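Local structure of Di-haem cytochrome c peroxidase family protein (Burkholderia thailandensis, 6V59) at residues T81-S86 and F174-D179. The protein carries two covalently bound c-type hemes and probably works as a peroxidase, reducing peroxide with electrons passed between the hemes. The protein carries 1 engineered substitution. Numbering follows the deposited sequence.
Sequences TPQVAS and FYQDDD
Phe174 sits between Pro82 and Val84 in a parallel beta bridge centred on Gln83: its N donates to Pro82 O at 2.8 Å, and its O accepts from Val84 N at 2.9 Å, each with an angle of 163° at the hydrogen. Gln83 CA closes on the same carbonyl oxygen, Phe174 O, at 3.3 Å, a CA-H...O contact between the two strands. Beyond this bridge the strands part, and one water takes over where the next rung would lie, donating to Val84 O (2.7 Å) while accepting from Gln176 N and from Gln83 NE2. The extended chain of Gln83, with CG anti to the backbone N (chi1 178°), carries its amide across towards segment 174-179, where NE2 reaches this water and lies beside Gln176 CB. Gln176 directs its own amide NE2 to Ala180 O. Phe174 shares a sheet face with Gln83, CB against CB at 4.0 Å, and the edge of its ring receives the methyl of Thr81, CG2 to CD1 at 3.7 Å. Trp357 meets both residues, donating from NE1 to Thr81 OG1 and packing edge to face with the Phe174 ring. On the face shared with Val84, the Tyr175 ring reaches the end of segment 81-86 edge-on, its CE1 lying 3.5 Å from Ala85 O and its CD1 close to Val84 O. The contact thus joins strands 81-84 and 173-175, the one parallel pairing in a mixed five-stranded sheet; the water satisfies Val84 O and Gln176 N, 4.7 Å apart and so beyond direct bonding, continuing the ladder by one step and tying in the Gln83 amide.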
ATOM      1  N   THR A  81      10.271  -9.497 -16.175  1.00 18.77           N
ATOM      2  CA  THR A  81       9.053  -8.723 -15.949  1.00 17.73           C
ATOM      3  C   THR A  81       8.270  -8.604 -17.253  1.00 18.05           C
ATOM      4  O   THR A  81       8.773  -8.014 -18.217  1.00 18.22           O
ATOM      5  CB  THR A  81       9.380  -7.341 -15.401  1.00 19.69           C
ATOM      6  OG1 THR A  81      10.190  -7.482 -14.227  1.00 17.03           O
ATOM      7  CG2 THR A  81       8.100  -6.596 -15.033  1.00 16.73           C
ATOM      8  N   PRO A  82       7.056  -9.134 -17.333  1.00 15.19           N
ATOM      9  CA  PRO A  82       6.324  -9.080 -18.602  1.00 14.96           C
ATOM     10  C   PRO A  82       5.761  -7.696 -18.880  1.00 17.59           C
ATOM     11  O   PRO A  82       5.251  -7.010 -17.988  1.00 19.11           O
ATOM     12  CB  PRO A  82       5.196 -10.101 -18.397  1.00 14.49           C
ATOM     13  CG  PRO A  82       4.927 -10.027 -16.892  1.00 14.48           C
ATOM     14  CD  PRO A  82       6.261  -9.755 -16.251  1.00 16.83           C
ATOM     15  N   GLN A  83       5.848  -7.283 -20.141  1.00 14.07           N
ATOM     16  CA  GLN A  83       5.061  -6.169 -20.643  1.00 15.42           C
ATOM     17  C   GLN A  83       3.836  -6.746 -21.340  1.00 18.65           C
ATOM     18  O   GLN A  83       3.979  -7.581 -22.233  1.00 18.37           O
ATOM     19  CB  GLN A  83       5.857  -5.307 -21.620  1.00 18.37           C
ATOM     20  CG  GLN A  83       5.025  -4.162 -22.178  1.00 18.72           C
ATOM     21  CD  GLN A  83       5.795  -3.271 -23.127  1.00 22.30           C
ATOM     22  OE1 GLN A  83       7.021  -3.325 -23.191  1.00 24.51           O
ATOM     23  NE2 GLN A  83       5.071  -2.443 -23.871  1.00 18.52           N
ATOM     24  N   VAL A  84       2.644  -6.307 -20.938  1.00 16.54           N
ATOM     25  CA  VAL A  84       1.405  -6.862 -21.466  1.00 16.81           C
ATOM     26  C   VAL A  84       0.758  -5.865 -22.417  1.00 18.38           C
ATOM     27  O   VAL A  84       1.034  -4.662 -22.396  1.00 20.86           O
ATOM     28  CB  VAL A  84       0.411  -7.265 -20.352  1.00 18.79           C
ATOM     29  CG1 VAL A  84       0.984  -8.392 -19.509  1.00 20.03           C
ATOM     30  CG2 VAL A  84       0.042  -6.068 -19.496  1.00 20.48           C
ATOM     31  N   ALA A  85      -0.153  -6.384 -23.244  1.00 19.54           N
ATOM     32  CA  ALA A  85      -0.768  -5.591 -24.296  1.00 22.64           C
ATOM     33  C   ALA A  85      -1.965  -4.786 -23.817  1.00 23.18           C
ATOM     34  O   ALA A  85      -2.308  -3.784 -24.456  1.00 28.18           O
ATOM     35  CB  ALA A  85      -1.206  -6.509 -25.439  1.00 28.51           C
ATOM     36  N   SER A  86      -2.612  -5.203 -22.730  1.00 22.87           N
ATOM     37  CA  SER A  86      -3.830  -4.566 -22.260  1.00 25.19           C
ATOM     38  C   SER A  86      -3.765  -4.392 -20.751  1.00 30.64           C
ATOM     39  O   SER A  86      -3.041  -5.109 -20.054  1.00 27.03           O
ATOM     40  CB  SER A  86      -5.072  -5.390 -22.629  1.00 35.10           C
ATOM     41  OG  SER A  86      -5.065  -5.719 -24.006  1.00 42.28           O
ATOM     42  N   PHE A 174       4.657  -4.444 -16.955  1.00 16.05           N
ATOM     43  CA  PHE A 174       4.709  -3.165 -17.645  1.00 17.59           C
ATOM     44  C   PHE A 174       3.533  -3.084 -18.611  1.00 18.42           C
ATOM     45  O   PHE A 174       3.039  -4.107 -19.100  1.00 16.84           O
ATOM     46  CB  PHE A 174       6.030  -2.990 -18.410  1.00 16.48           C
ATOM     47  CG  PHE A 174       7.174  -2.478 -17.570  1.00 14.69           C
ATOM     48  CD1 PHE A 174       7.972  -3.351 -16.841  1.00 17.67           C
ATOM     49  CD2 PHE A 174       7.453  -1.126 -17.514  1.00 17.36           C
ATOM     50  CE1 PHE A 174       9.022  -2.880 -16.081  1.00 17.71           C
ATOM     51  CE2 PHE A 174       8.508  -0.651 -16.744  1.00 17.67           C
ATOM     52  CZ  PHE A 174       9.286  -1.537 -16.029  1.00 18.91           C
ATOM     53  N   TYR A 175       3.073  -1.859 -18.866  1.00 14.74           N
ATOM     54  CA  TYR A 175       1.997  -1.616 -19.822  1.00 17.37           C
ATOM     55  C   TYR A 175       2.155  -0.214 -20.386  1.00 21.55           C
ATOM     56  O   TYR A 175       2.382   0.740 -19.634  1.00 19.71           O
ATOM     57  CB  TYR A 175       0.616  -1.764 -19.178  1.00 16.67           C
ATOM     58  CG  TYR A 175      -0.528  -1.218 -20.017  1.00 20.63           C
ATOM     59  CD1 TYR A 175      -0.911  -1.842 -21.201  1.00 23.80           C
ATOM     60  CD2 TYR A 175      -1.231  -0.087 -19.618  1.00 25.16           C
ATOM     61  CE1 TYR A 175      -1.952  -1.346 -21.961  1.00 22.13           C
ATOM     62  CE2 TYR A 175      -2.277   0.415 -20.373  1.00 29.49           C
ATOM     63  CZ  TYR A 175      -2.635  -0.220 -21.543  1.00 29.53           C
ATOM     64  OH  TYR A 175      -3.678   0.278 -22.303  1.00 31.24           O
ATOM     65  N   GLN A 176       2.031  -0.092 -21.702  1.00 18.09           N
ATOM     66  CA  GLN A 176       2.162   1.186 -22.393  1.00 19.73           C
ATOM     67  C   GLN A 176       0.792   1.572 -22.933  1.00 24.13           C
ATOM     68  O   GLN A 176       0.292   0.943 -23.873  1.00 23.79           O
ATOM     69  CB  GLN A 176       3.201   1.099 -23.507  1.00 25.65           C
ATOM     70  CG  GLN A 176       3.403   2.396 -24.275  1.00 24.08           C
ATOM     71  CD  GLN A 176       4.609   2.344 -25.193  1.00 31.91           C
ATOM     72  OE1 GLN A 176       5.433   1.435 -25.104  1.00 34.48           O
ATOM     73  NE2 GLN A 176       4.715   3.321 -26.086  1.00 44.82           N
ATOM     74  N   ASP A 177       0.185   2.594 -22.328  1.00 29.24           N
ATOM     75  CA  ASP A 177      -1.105   3.089 -22.780  1.00 32.53           C
ATOM     76  C   ASP A 177      -0.961   3.743 -24.153  1.00 41.14           C
ATOM     77  O   ASP A 177       0.142   4.040 -24.622  1.00 32.02           O
ATOM     78  CB  ASP A 177      -1.684   4.088 -21.777  1.00 35.64           C
ATOM     79  N   ASP A 178      -2.103   3.964 -24.808  1.00 51.17           N
ATOM     80  CA  ASP A 178      -2.071   4.534 -26.151  1.00 55.96           C
ATOM     81  C   ASP A 178      -1.411   5.908 -26.161  1.00 51.25           C
ATOM     82  O   ASP A 178      -0.738   6.265 -27.135  1.00 58.14           O
ATOM     83  CB  ASP A 178      -3.488   4.620 -26.721  1.00 47.38           C
ATOM     84  N   ASP A 179      -1.579   6.682 -25.090  1.00 49.65           N
ATOM     85  CA  ASP A 179      -1.031   8.034 -24.992  1.00 55.30           C
ATOM     86  C   ASP A 179       0.270   8.071 -24.197  1.00 56.34           C
ATOM     87  O   ASP A 179       0.513   9.019 -23.441  1.00 58.31           O
ATOM     88  CB  ASP A 179      -2.064   8.970 -24.368  1.00 55.24           C
TER
HETATM   89  O   HOH W   1       2.069  -2.467 -23.480  1.00 19.93           O